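Local structure of FAD:protein FMN transferase (Pseudomonas stutzeri ATCC 14405 = CCUG 16156, 5MGY) at residues 22-27 and 40-45; 82-87 and 138-143; 103-108 and 131-136; 169-174 and 179-184; 245-250 and 277-282. The protein probably transfers the FMN moiety of FAD onto a threonine of a target protein, releasing AMP, with magnesium or manganese as cofactor. All blocks are in the same frame, centred on the assembly; numbering follows the deposited sequence.

Contact 1. Residues 22-27 and 40-45; sequences YTVKYV and GEVEAI. Unlike the reference sequence in segment 40-45: G40 (reference Ser), I45 (reference Leu).
The one polar link between strand 22-27 and helix 40-45 is a hydrogen bond from Y22 OH to E43 OE2, 2.6 Å long. The hydroxyl meets this oxygen from above the carboxylate plane, while the ring and carboxylate planes stand 58° apart. E43 sits at the margin of the contact, and its chain bends at chi2 to swing the acid round to the phenol end of the ring. The ring is therefore held at its hydroxyl edge by the acid and pressed from one face by a methyl group.

That methyl is V42 CG1. It sits over the Y22 face, offset toward the rim, 4.2 Å from the ring centroid and 22° off the ring normal, a CH-pi contact. The other branch of V42 serves the purely apolar part: CG2 meets V24 CG2 at 4.1 Å, the two valines lying alongside and pointing opposite ways. With CG1 anti to the backbone N (chi1 171°), V42 can give one methyl to each strand residue.

The axes of segments 22-27 and 40-45 come within 10.9 Å and run roughly antiparallel, as in a strand that turns back into a helix lying on its own sheet. Strand 21-28 is flanked in that sheet by strands 9-16 and 179-183, and V42 also touches V167 of helix 159-173.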
# COMPACT_ATOMS: atom_id res chain seq x y z
N TYR A 22 5.73 -0.18 -12.97
CA TYR A 22 5.28 1.19 -12.77
C TYR A 22 5.00 1.88 -14.12
O TYR A 22 5.49 1.48 -15.17
CB TYR A 22 6.30 2.01 -11.96
CG TYR A 22 7.65 2.19 -12.63
CD1 TYR A 22 8.70 1.33 -12.37
CD2 TYR A 22 7.88 3.24 -13.51
CE1 TYR A 22 9.95 1.51 -12.97
CE2 TYR A 22 9.12 3.43 -14.11
CZ TYR A 22 10.16 2.56 -13.84
OH TYR A 22 11.39 2.71 -14.45
N THR A 23 4.21 2.93 -14.07
CA THR A 23 3.95 3.73 -15.22
C THR A 23 3.74 5.16 -14.76
O THR A 23 2.96 5.40 -13.86
CB THR A 23 2.71 3.21 -15.97
OG1 THR A 23 2.99 1.91 -16.50
CG2 THR A 23 2.34 4.14 -17.15
N VAL A 24 4.44 6.07 -15.41
CA VAL A 24 4.28 7.48 -15.19
C VAL A 24 3.76 8.08 -16.48
O VAL A 24 4.19 7.74 -17.56
CB VAL A 24 5.63 8.14 -14.84
CG1 VAL A 24 5.51 9.65 -14.66
CG2 VAL A 24 6.19 7.52 -13.57
N LYS A 25 2.81 8.97 -16.33
CA LYS A 25 2.33 9.77 -17.40
C LYS A 25 2.29 11.22 -16.97
O LYS A 25 1.91 11.52 -15.87
CB LYS A 25 0.91 9.33 -17.76
CG LYS A 25 0.79 7.92 -18.35
CD LYS A 25 -0.65 7.68 -18.75
CE LYS A 25 -0.86 6.27 -19.22
NZ LYS A 25 -2.26 6.10 -19.73
N TYR A 26 2.70 12.12 -17.84
CA TYR A 26 2.71 13.52 -17.50
C TYR A 26 2.63 14.44 -18.69
O TYR A 26 2.97 14.06 -19.82
CB TYR A 26 3.97 13.85 -16.70
CG TYR A 26 5.26 13.89 -17.49
CD1 TYR A 26 5.87 12.71 -17.96
CD2 TYR A 26 5.89 15.10 -17.75
CE1 TYR A 26 7.06 12.75 -18.67
CE2 TYR A 26 7.09 15.15 -18.47
CZ TYR A 26 7.65 13.98 -18.94
OH TYR A 26 8.80 14.07 -19.64
N VAL A 27 2.19 15.66 -18.43
CA VAL A 27 2.12 16.66 -19.45
C VAL A 27 3.44 17.37 -19.41
O VAL A 27 3.86 17.85 -18.39
CB VAL A 27 1.00 17.67 -19.17
CG1 VAL A 27 0.95 18.74 -20.23
CG2 VAL A 27 -0.31 16.96 -19.13
N GLY A 40 14.95 8.31 -15.14
CA GLY A 40 16.07 8.18 -14.23
C GLY A 40 15.80 8.69 -12.81
O GLY A 40 16.31 8.09 -11.87
N GLU A 41 15.05 9.77 -12.64
CA GLU A 41 14.63 10.21 -11.28
C GLU A 41 13.73 9.14 -10.56
O GLU A 41 13.89 8.88 -9.37
CB GLU A 41 13.91 11.57 -11.35
CG GLU A 41 14.84 12.75 -11.65
CD GLU A 41 15.40 13.43 -10.40
OE1 GLU A 41 14.93 13.18 -9.26
OE2 GLU A 41 16.28 14.29 -10.56
N VAL A 42 12.86 8.52 -11.34
CA VAL A 42 12.00 7.48 -10.80
C VAL A 42 12.79 6.23 -10.47
O VAL A 42 12.44 5.51 -9.54
CB VAL A 42 10.81 7.10 -11.74
CG1 VAL A 42 10.08 5.85 -11.23
CG2 VAL A 42 9.80 8.23 -11.82
N GLU A 43 13.82 5.95 -11.24
CA GLU A 43 14.57 4.73 -11.00
C GLU A 43 15.45 4.89 -9.79
O GLU A 43 15.67 3.95 -9.06
CB GLU A 43 15.38 4.37 -12.21
CG GLU A 43 15.53 2.86 -12.38
CD GLU A 43 14.37 2.24 -13.14
OE1 GLU A 43 13.84 1.22 -12.68
OE2 GLU A 43 14.01 2.76 -14.21
N ALA A 44 15.94 6.09 -9.60
CA ALA A 44 16.78 6.41 -8.47
C ALA A 44 16.01 6.22 -7.20
O ALA A 44 16.50 5.63 -6.29
CB ALA A 44 17.25 7.86 -8.54
N ILE A 45 14.78 6.69 -7.20
CA ILE A 45 13.96 6.65 -6.02
C ILE A 45 13.67 5.23 -5.65
O ILE A 45 13.67 4.90 -4.48
CB ILE A 45 12.65 7.37 -6.31
CG1 ILE A 45 12.97 8.82 -6.63
CG2 ILE A 45 11.65 7.25 -5.14
CD1 ILE A 45 11.77 9.62 -7.11

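Contact 2. Residues 82-87 and 138-143; sequences ELVAAG and LSIDGD
A chi1 of 161° at V84 sets CG1 on the far side of the CA-CB bond from the backbone N, and L138 uses a similar torsion (chi1 -174°) to carry its isobutyl group forward. The two side chains thereby reach toward each other tip to tip, with V84 CG1 3.7 Å from L138 CD2. V84 CG2 also comes within 4.1 Å of that same leucine methyl, so CD2 touches both branches of the valine.

I140 approaches differently. It runs alongside V84 with the opposite heading, and only its terminal CD1 does the touching: it lies 3.9 Å from V84 CG1 and 4.1 Å from A85 CB. V84 CG1 is thus shared between two strand residues, while A85 adds its single methyl at the exposed margin. No hydrogen bond passes between the segments, whose axes (82-87 and 138-141) approach to 9.3 Å, and S139, between the two contacting strand residues, points away from the helix.

L138 and I140 alternate with S139 along an edge strand, presenting one apolar face. L145 of the neighbouring strand 144-147 extends this face by packing on V84, L138 and I140, and F155 joins at V84. The arrangement is that of a helix, 78-93, packed on one face of a small antiparallel sheet made of strands 73-75, 144-147 and 138-141.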
# COMPACT_ATOMS: atom_id res chain seq x y z
N GLU A 82 10.74 7.83 8.77
CA GLU A 82 9.52 8.42 8.27
C GLU A 82 8.39 7.33 8.22
O GLU A 82 7.29 7.55 8.71
CB GLU A 82 9.75 9.09 6.88
CG GLU A 82 8.67 10.13 6.49
CD GLU A 82 8.65 10.55 5.02
OE1 GLU A 82 7.57 11.04 4.52
OE2 GLU A 82 9.71 10.40 4.39
N LEU A 83 8.70 6.17 7.70
CA LEU A 83 7.72 5.17 7.50
C LEU A 83 7.29 4.53 8.79
O LEU A 83 6.12 4.16 8.92
CB LEU A 83 8.24 4.06 6.57
CG LEU A 83 8.41 4.38 5.09
CD1 LEU A 83 8.32 3.09 4.33
CD2 LEU A 83 7.34 5.28 4.53
N VAL A 84 8.22 4.37 9.74
CA VAL A 84 7.87 3.82 11.05
C VAL A 84 6.91 4.74 11.70
O VAL A 84 5.94 4.32 12.26
CB VAL A 84 9.12 3.59 11.95
CG1 VAL A 84 8.72 3.47 13.42
CG2 VAL A 84 9.86 2.33 11.50
N ALA A 85 7.16 6.02 11.60
CA ALA A 85 6.30 7.01 12.19
C ALA A 85 4.88 7.04 11.53
O ALA A 85 3.85 7.01 12.24
CB ALA A 85 6.97 8.36 12.09
N ALA A 86 4.84 7.06 10.20
CA ALA A 86 3.60 7.01 9.50
C ALA A 86 2.85 5.77 9.90
O ALA A 86 1.63 5.83 10.04
CB ALA A 86 3.81 7.05 8.00
N GLY A 87 3.58 4.66 10.06
CA GLY A 87 3.01 3.37 10.43
C GLY A 87 2.39 3.40 11.82
O GLY A 87 1.39 2.74 12.09
N LEU A 138 8.26 -0.76 19.21
CA LEU A 138 9.10 -0.06 18.28
C LEU A 138 9.07 1.39 18.64
O LEU A 138 8.01 1.94 18.89
CB LEU A 138 8.52 -0.26 16.90
CG LEU A 138 9.22 0.22 15.67
CD1 LEU A 138 10.53 -0.51 15.60
CD2 LEU A 138 8.39 -0.10 14.45
N SER A 139 10.23 2.02 18.72
CA SER A 139 10.28 3.45 19.02
C SER A 139 11.43 4.15 18.31
O SER A 139 12.42 3.54 17.86
CB SER A 139 10.36 3.69 20.52
OG SER A 139 11.48 3.04 21.10
N ILE A 140 11.28 5.47 18.18
CA ILE A 140 12.26 6.29 17.44
C ILE A 140 12.95 7.15 18.47
O ILE A 140 12.32 7.72 19.31
CB ILE A 140 11.56 7.17 16.41
CG1 ILE A 140 11.26 6.37 15.17
CG2 ILE A 140 12.40 8.34 16.03
CD1 ILE A 140 10.14 7.00 14.35
N ASP A 141 14.25 7.24 18.37
CA ASP A 141 15.02 8.04 19.33
C ASP A 141 16.09 8.76 18.55
O ASP A 141 17.08 8.17 18.11
CB ASP A 141 15.66 7.18 20.38
CG ASP A 141 16.19 7.99 21.49
OD1 ASP A 141 15.47 8.13 22.48
OD2 ASP A 141 17.31 8.49 21.41
N GLY A 142 15.83 10.03 18.30
CA GLY A 142 16.70 10.78 17.46
C GLY A 142 16.74 10.11 16.12
O GLY A 142 15.69 9.91 15.52
N ASP A 143 17.91 9.72 15.68
CA ASP A 143 18.10 9.09 14.40
C ASP A 143 18.17 7.58 14.58
O ASP A 143 18.57 6.86 13.66
CB ASP A 143 19.35 9.64 13.73
CG ASP A 143 20.70 9.32 14.54
OD1 ASP A 143 20.76 9.56 15.80
OD2 ASP A 143 21.68 8.82 13.91

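Contact 3. Residues 103-108 and 131-136; sequences EPLLNL and ALTGQQ
L105 lies roughly perpendicular to T133, and the touch is between two methyls: L105 CD1 comes to 4.1 Å from T133 CG2. L105 does not aim its CB at the loop. A chi1 of -66° puts its CG opposite the carbonyl carbon, and the branch beyond then brings CD1 up to the threonine. T133 presents its methyl and not its hydroxyl, because at chi1 66° OG1 occupies the position between the backbone N and the carbonyl carbon, whereas CG2 is directed at the helix.

P104 meets the loop with the outer carbons of its ring. Its CD lies 4.4 Å from T133 CG2, and its CG is 4.3 Å from L132 CB and 4.2 Å from L132 O. The proline, in the first turn of the short helix 103-108, so bridges two successive loop residues, L132 and T133, whose CB atoms both point toward the helix. The T133 methyl is in turn shared by P104 and L105. L132 is itself exposed and touches a crystal neighbour.

The T133 hydroxyl and the G134 N-H bond elsewhere: T133 OG1 is hydrogen-bonded to R130 O in the preceding helix, and G134 N to T101 OG1. What joins the segments is consequently all van der Waals contact, at distances beyond 4 Å and with no hydrogen bond across. Such a joint fits shape to shape and gives little directional restraint, the directional bonds of T133 and G134 being those made to R130 and T101.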
# COMPACT_ATOMS: atom_id res chain seq x y z
N GLU A 103 6.62 -9.64 10.29
CA GLU A 103 7.54 -10.48 9.52
C GLU A 103 7.77 -11.88 10.09
O GLU A 103 7.86 -12.82 9.32
CB GLU A 103 8.87 -9.74 9.25
CG GLU A 103 9.91 -10.50 8.42
CD GLU A 103 10.06 -10.12 6.95
OE1 GLU A 103 9.11 -9.74 6.20
OE2 GLU A 103 11.20 -10.29 6.50
N PRO A 104 7.85 -12.03 11.43
CA PRO A 104 7.97 -13.36 12.01
C PRO A 104 6.74 -14.22 11.81
O PRO A 104 6.89 -15.43 11.69
CB PRO A 104 8.18 -13.10 13.49
CG PRO A 104 8.71 -11.69 13.55
CD PRO A 104 7.94 -10.99 12.47
N LEU A 105 5.55 -13.65 11.76
CA LEU A 105 4.38 -14.48 11.50
C LEU A 105 4.31 -14.75 10.01
O LEU A 105 3.86 -15.82 9.59
CB LEU A 105 3.10 -13.82 11.99
CG LEU A 105 2.96 -13.66 13.48
CD1 LEU A 105 1.87 -12.64 13.76
CD2 LEU A 105 2.62 -14.98 14.10
N LEU A 106 4.74 -13.79 9.20
CA LEU A 106 4.81 -14.05 7.75
C LEU A 106 5.79 -15.20 7.43
O LEU A 106 5.40 -16.18 6.79
CB LEU A 106 5.17 -12.77 6.92
CG LEU A 106 4.23 -11.56 6.82
CD1 LEU A 106 4.94 -10.39 6.10
CD2 LEU A 106 2.90 -11.93 6.17
N ASN A 107 7.05 -15.10 7.88
CA ASN A 107 8.02 -16.20 7.70
C ASN A 107 7.58 -17.51 8.32
O ASN A 107 7.90 -18.55 7.79
CB ASN A 107 9.40 -15.80 8.20
CG ASN A 107 10.08 -14.77 7.28
OD1 ASN A 107 9.82 -14.70 6.08
ND2 ASN A 107 10.96 -13.97 7.84
N LEU A 108 6.78 -17.46 9.38
CA LEU A 108 6.20 -18.66 9.93
C LEU A 108 5.17 -19.27 9.01
O LEU A 108 5.17 -20.47 8.83
CB LEU A 108 5.55 -18.39 11.26
CG LEU A 108 5.06 -19.67 11.92
CD1 LEU A 108 6.27 -20.52 12.28
CD2 LEU A 108 4.19 -19.36 13.13
N ALA A 131 5.07 -13.24 20.29
CA ALA A 131 5.89 -12.53 21.32
C ALA A 131 7.04 -11.70 20.73
O ALA A 131 7.48 -10.80 21.38
CB ALA A 131 6.40 -13.48 22.37
N LEU A 132 7.48 -12.00 19.49
CA LEU A 132 8.40 -11.14 18.72
C LEU A 132 7.74 -10.03 17.88
O LEU A 132 8.43 -9.38 17.06
CB LEU A 132 9.29 -11.98 17.78
CG LEU A 132 9.95 -13.23 18.38
CD1 LEU A 132 10.77 -14.06 17.36
CD2 LEU A 132 10.72 -12.77 19.63
N THR A 133 6.43 -9.84 18.06
CA THR A 133 5.69 -8.85 17.29
C THR A 133 5.22 -7.79 18.23
O THR A 133 5.39 -7.93 19.44
CB THR A 133 4.50 -9.44 16.51
OG1 THR A 133 3.52 -9.91 17.42
CG2 THR A 133 4.90 -10.60 15.63
N GLY A 134 4.68 -6.72 17.64
CA GLY A 134 4.05 -5.61 18.37
C GLY A 134 4.61 -4.21 18.19
O GLY A 134 5.55 -3.85 18.87
N GLN A 135 3.97 -3.41 17.34
CA GLN A 135 4.26 -1.96 17.12
C GLN A 135 4.59 -1.16 18.35
O GLN A 135 5.40 -0.26 18.32
CB GLN A 135 3.02 -1.31 16.44
CG GLN A 135 3.19 0.09 15.86
CD GLN A 135 3.50 0.10 14.34
OE1 GLN A 135 2.77 -0.54 13.52
NE2 GLN A 135 4.58 0.85 13.94
N GLN A 136 3.94 -1.47 19.46
CA GLN A 136 4.22 -0.76 20.73
C GLN A 136 5.65 -0.91 21.20
O GLN A 136 6.13 -0.07 21.98
CB GLN A 136 3.28 -1.21 21.87
CG GLN A 136 3.45 -2.60 22.45
CD GLN A 136 2.78 -3.71 21.66
OE1 GLN A 136 2.36 -3.52 20.51
NE2 GLN A 136 2.69 -4.88 22.27

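Contact 4. Residues 169-174 and 179-184; sequences DRLKAL and YLVEIT
K172 and Y179 converge on one carboxylate oxygen, E190 OE2, of the next strand in the sheet: the K172 ammonium forms a salt bridge with it and the Y179 hydroxyl a weak hydrogen bond. Between themselves the lysine and the tyrosine make only a packing contact, K172 CE lying 3.3 Å from Y179 OH, at the edge of the ring and near its plane. The lysine chain runs across the phenol end. K172 stays extended beyond CG, and that length lets an exposed residue of the helix reach so far.

Deeper in, L171 supplies the apolar part through a single methyl. CD1 rests 3.9 Å from Y179 CB, approaching the aromatic residue obliquely, and 4.1 Å from V181 CG2. Both strand residues turn the same way, toward helix 159-173, whose segment 169-173 runs at 153° to strand 179-183 on that face of the main sheet, while L180 between them points away.

The contact thus grades from a buried aliphatic centre to a charged margin. The shared acid would tend to stabilise the lysine's positive charge; the tyrosine bond to it, being weak, adds little.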
# COMPACT_ATOMS: atom_id res chain seq x y z
N ASP A 169 6.59 14.23 -5.46
CA ASP A 169 7.31 15.40 -4.95
C ASP A 169 8.37 15.83 -5.97
O ASP A 169 8.58 17.03 -6.18
CB ASP A 169 7.93 15.13 -3.57
CG ASP A 169 6.86 14.91 -2.46
OD1 ASP A 169 5.68 15.29 -2.63
OD2 ASP A 169 7.19 14.33 -1.40
N ARG A 170 9.00 14.85 -6.62
CA ARG A 170 10.06 15.10 -7.58
C ARG A 170 9.64 15.66 -8.89
O ARG A 170 10.37 16.44 -9.45
CB ARG A 170 10.86 13.85 -7.90
CG ARG A 170 11.93 13.58 -6.87
CD ARG A 170 12.93 14.72 -6.66
NE ARG A 170 13.73 15.04 -7.86
CZ ARG A 170 14.49 16.13 -7.99
NH1 ARG A 170 14.52 17.03 -7.00
NH2 ARG A 170 15.21 16.34 -9.10
N LEU A 171 8.51 15.18 -9.41
CA LEU A 171 7.91 15.75 -10.60
C LEU A 171 7.49 17.19 -10.33
O LEU A 171 7.66 18.02 -11.20
CB LEU A 171 6.69 14.96 -11.06
CG LEU A 171 6.82 13.49 -11.37
CD1 LEU A 171 5.60 13.10 -12.17
CD2 LEU A 171 8.07 13.17 -12.12
N LYS A 172 6.93 17.46 -9.14
CA LYS A 172 6.55 18.82 -8.76
C LYS A 172 7.78 19.67 -8.65
O LYS A 172 7.82 20.77 -9.17
CB LYS A 172 5.75 18.88 -7.48
CG LYS A 172 4.31 18.50 -7.68
CD LYS A 172 3.45 18.53 -6.41
CE LYS A 172 2.12 17.90 -6.79
NZ LYS A 172 1.07 18.11 -5.78
N ALA A 173 8.81 19.15 -8.01
CA ALA A 173 10.01 19.94 -7.82
C ALA A 173 10.67 20.34 -9.18
O ALA A 173 11.21 21.44 -9.32
CB ALA A 173 10.99 19.21 -6.89
N LEU A 174 10.54 19.46 -10.16
CA LEU A 174 10.99 19.70 -11.52
C LEU A 174 9.97 20.42 -12.39
O LEU A 174 10.08 20.36 -13.60
CB LEU A 174 11.36 18.38 -12.19
CG LEU A 174 12.53 17.61 -11.60
CD1 LEU A 174 12.76 16.33 -12.37
CD2 LEU A 174 13.81 18.42 -11.60
N TYR A 179 -0.06 14.98 -14.09
CA TYR A 179 0.61 13.66 -14.08
C TYR A 179 -0.31 12.53 -13.55
O TYR A 179 -1.30 12.80 -12.85
CB TYR A 179 1.88 13.72 -13.21
CG TYR A 179 1.57 14.17 -11.85
CD1 TYR A 179 1.05 13.29 -10.94
CD2 TYR A 179 1.75 15.50 -11.45
CE1 TYR A 179 0.67 13.69 -9.66
CE2 TYR A 179 1.39 15.93 -10.16
CZ TYR A 179 0.84 15.00 -9.25
OH TYR A 179 0.44 15.34 -7.94
N LEU A 180 -0.00 11.28 -13.89
CA LEU A 180 -0.64 10.10 -13.31
C LEU A 180 0.49 9.15 -13.08
O LEU A 180 1.09 8.74 -14.05
CB LEU A 180 -1.64 9.44 -14.29
CG LEU A 180 -2.06 7.95 -14.05
CD1 LEU A 180 -2.78 7.82 -12.75
CD2 LEU A 180 -2.99 7.42 -15.11
N VAL A 181 0.77 8.81 -11.83
CA VAL A 181 1.92 7.96 -11.49
C VAL A 181 1.39 6.65 -10.93
O VAL A 181 0.70 6.70 -9.95
CB VAL A 181 2.72 8.63 -10.39
CG1 VAL A 181 3.90 7.85 -10.00
CG2 VAL A 181 3.34 9.87 -10.88
N GLU A 182 1.71 5.49 -11.49
CA GLU A 182 1.24 4.23 -10.93
C GLU A 182 2.41 3.29 -10.61
O GLU A 182 3.18 2.98 -11.49
CB GLU A 182 0.22 3.60 -11.87
CG GLU A 182 -0.12 2.10 -11.61
CD GLU A 182 0.71 1.10 -12.47
OE1 GLU A 182 1.18 0.06 -12.01
OE2 GLU A 182 0.96 1.32 -13.66
N ILE A 183 2.52 2.83 -9.35
CA ILE A 183 3.61 1.91 -8.96
C ILE A 183 2.93 0.70 -8.38
O ILE A 183 2.31 0.80 -7.35
CB ILE A 183 4.58 2.57 -7.97
CG1 ILE A 183 5.20 3.81 -8.65
CG2 ILE A 183 5.67 1.59 -7.53
CD1 ILE A 183 6.00 4.72 -7.73
N THR A 184 3.00 -0.45 -9.09
CA THR A 184 2.42 -1.76 -8.65
C THR A 184 1.02 -1.63 -8.14
O THR A 184 0.67 -2.19 -7.11
CB THR A 184 3.22 -2.51 -7.56
OG1 THR A 184 2.98 -1.93 -6.28
CG2 THR A 184 4.69 -2.46 -7.84

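Contact 5. Residues 245-250 and 277-282; sequences LDPQSG and LMVLGP
Over one face of the D246 carboxylate stands a methyl of V279, CG1, 4.2 Å from OD1. On the other side of that plane the N-H of S249 comes to OD2 at 3.1 Å, 43° out of the plane, which makes an Asx motif; S249 is poorly ordered, so this bond should be read with caution. Q248 N gives the same oxygen a weak bond. With CG anti to the backbone N (chi1 -167°), the aspartate carries its carboxylate to where that one face meets the valine.

The P247 ring offers its CD, 3.8 Å from V279 CG1, so this one methyl touches both the proline and the acid. The valine's other branch, CG2, faces the loop backbone and lies 4.0 Å from L245 O. All the helix's share of the contact is therefore carried by V279.

This residue sits one turn after T275, a ligand of the magnesium ion, with the two side chains about 5 Å apart. The chemistry is a divided one: OD2 faces its own turn, whose details are uncertain here, and the loop meets helix 267-292 through proline carbon, a carbonyl oxygen and a carboxylate oxygen, all against V279 methyls. It is a small packing joint beside the metal-bearing helix.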
# COMPACT_ATOMS: atom_id res chain seq x y z
N LEU A 245 -2.79 -11.64 7.38
CA LEU A 245 -2.83 -12.13 8.77
C LEU A 245 -3.48 -11.13 9.69
O LEU A 245 -3.22 -9.95 9.54
CB LEU A 245 -1.39 -12.34 9.26
CG LEU A 245 -0.59 -13.37 8.47
CD1 LEU A 245 0.88 -13.19 8.75
CD2 LEU A 245 -1.06 -14.76 8.85
N ASP A 246 -4.28 -11.59 10.65
CA ASP A 246 -4.69 -10.70 11.73
C ASP A 246 -3.49 -10.51 12.68
O ASP A 246 -2.92 -11.49 13.17
CB ASP A 246 -5.89 -11.23 12.50
CG ASP A 246 -6.49 -10.17 13.40
OD1 ASP A 246 -7.62 -9.70 13.10
OD2 ASP A 246 -5.84 -9.77 14.38
N PRO A 247 -3.10 -9.24 12.93
CA PRO A 247 -2.04 -8.94 13.89
C PRO A 247 -2.35 -9.45 15.27
O PRO A 247 -1.45 -9.95 15.92
CB PRO A 247 -1.99 -7.40 13.95
CG PRO A 247 -2.88 -6.91 12.87
CD PRO A 247 -3.38 -8.08 12.07
N GLN A 248 -3.60 -9.27 15.69
CA GLN A 248 -4.07 -9.69 17.00
C GLN A 248 -4.06 -11.23 17.16
O GLN A 248 -3.45 -11.75 18.09
CB GLN A 248 -5.45 -9.10 17.31
CG GLN A 248 -6.34 -9.97 18.18
CD GLN A 248 -7.78 -9.90 17.75
OE1 GLN A 248 -8.45 -8.95 18.06
NE2 GLN A 248 -8.28 -10.92 17.09
N SER A 249 -4.74 -11.96 16.30
CA SER A 249 -4.60 -13.43 16.32
C SER A 249 -3.42 -13.75 15.43
O SER A 249 -3.10 -12.99 14.54
CB SER A 249 -5.86 -14.10 15.79
OG SER A 249 -6.02 -13.75 14.43
N GLY A 250 -2.76 -14.87 15.60
CA GLY A 250 -1.64 -15.16 14.72
C GLY A 250 -2.02 -15.58 13.31
O GLY A 250 -1.18 -15.50 12.40
N LEU A 277 -8.13 -2.21 6.26
CA LEU A 277 -9.51 -2.54 5.97
C LEU A 277 -9.63 -3.98 5.55
O LEU A 277 -10.56 -4.64 5.97
CB LEU A 277 -10.09 -1.60 4.89
CG LEU A 277 -10.26 -0.19 5.41
CD1 LEU A 277 -10.96 0.67 4.38
CD2 LEU A 277 -11.01 -0.17 6.75
N MET A 278 -8.68 -4.49 4.78
CA MET A 278 -8.69 -5.89 4.37
C MET A 278 -8.36 -6.82 5.55
O MET A 278 -8.76 -7.99 5.54
CB MET A 278 -7.70 -6.11 3.23
CG MET A 278 -7.40 -7.56 2.89
SD MET A 278 -8.80 -8.52 2.29
CE MET A 278 -8.91 -7.93 0.62
N VAL A 279 -7.60 -6.33 6.53
CA VAL A 279 -7.42 -7.11 7.71
C VAL A 279 -8.78 -7.19 8.36
O VAL A 279 -9.24 -8.26 8.66
CB VAL A 279 -6.36 -6.49 8.67
CG1 VAL A 279 -6.42 -7.11 10.08
CG2 VAL A 279 -4.97 -6.63 8.02
N LEU A 280 -9.42 -6.05 8.54
CA LEU A 280 -10.59 -5.93 9.44
C LEU A 280 -11.79 -6.73 8.93
O LEU A 280 -12.54 -7.31 9.72
CB LEU A 280 -11.01 -4.44 9.67
CG LEU A 280 -10.19 -3.67 10.71
CD1 LEU A 280 -10.56 -2.20 10.68
CD2 LEU A 280 -10.37 -4.27 12.10
N GLY A 281 -11.92 -6.77 7.61
CA GLY A 281 -13.04 -7.39 6.94
C GLY A 281 -14.22 -6.49 6.63
O GLY A 281 -14.28 -5.33 7.10
N PRO A 282 -15.21 -7.03 5.89
CA PRO A 282 -16.41 -6.25 5.46
C PRO A 282 -17.18 -5.50 6.58
O PRO A 282 -17.55 -4.34 6.40
CB PRO A 282 -17.30 -7.28 4.76
CG PRO A 282 -16.53 -8.57 4.73
CD PRO A 282 -15.43 -8.48 5.75

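In the fold
Contacts 1 and 4 are the buried pair: their strands 21-28 and 179-183 are neighbours in the main antiparallel sheet, and their helices are tied by the E41-R170 salt bridge. Both have an apolar centre, but only contact 1 has a hydrogen bond between its segments, from its tyrosine to E43; in contact 4 the tyrosine has a weak bond to E190, outside them. Contacts 2, 3 and 5 are only partly buried. Contact 3 is nested in the loop closed by contact 2 and touches it at Q135, while L245 of contact 5 packs on L105 and L106 of contact 3. The V279 side chain of contact 5 is about 9 Å from the magnesium ion.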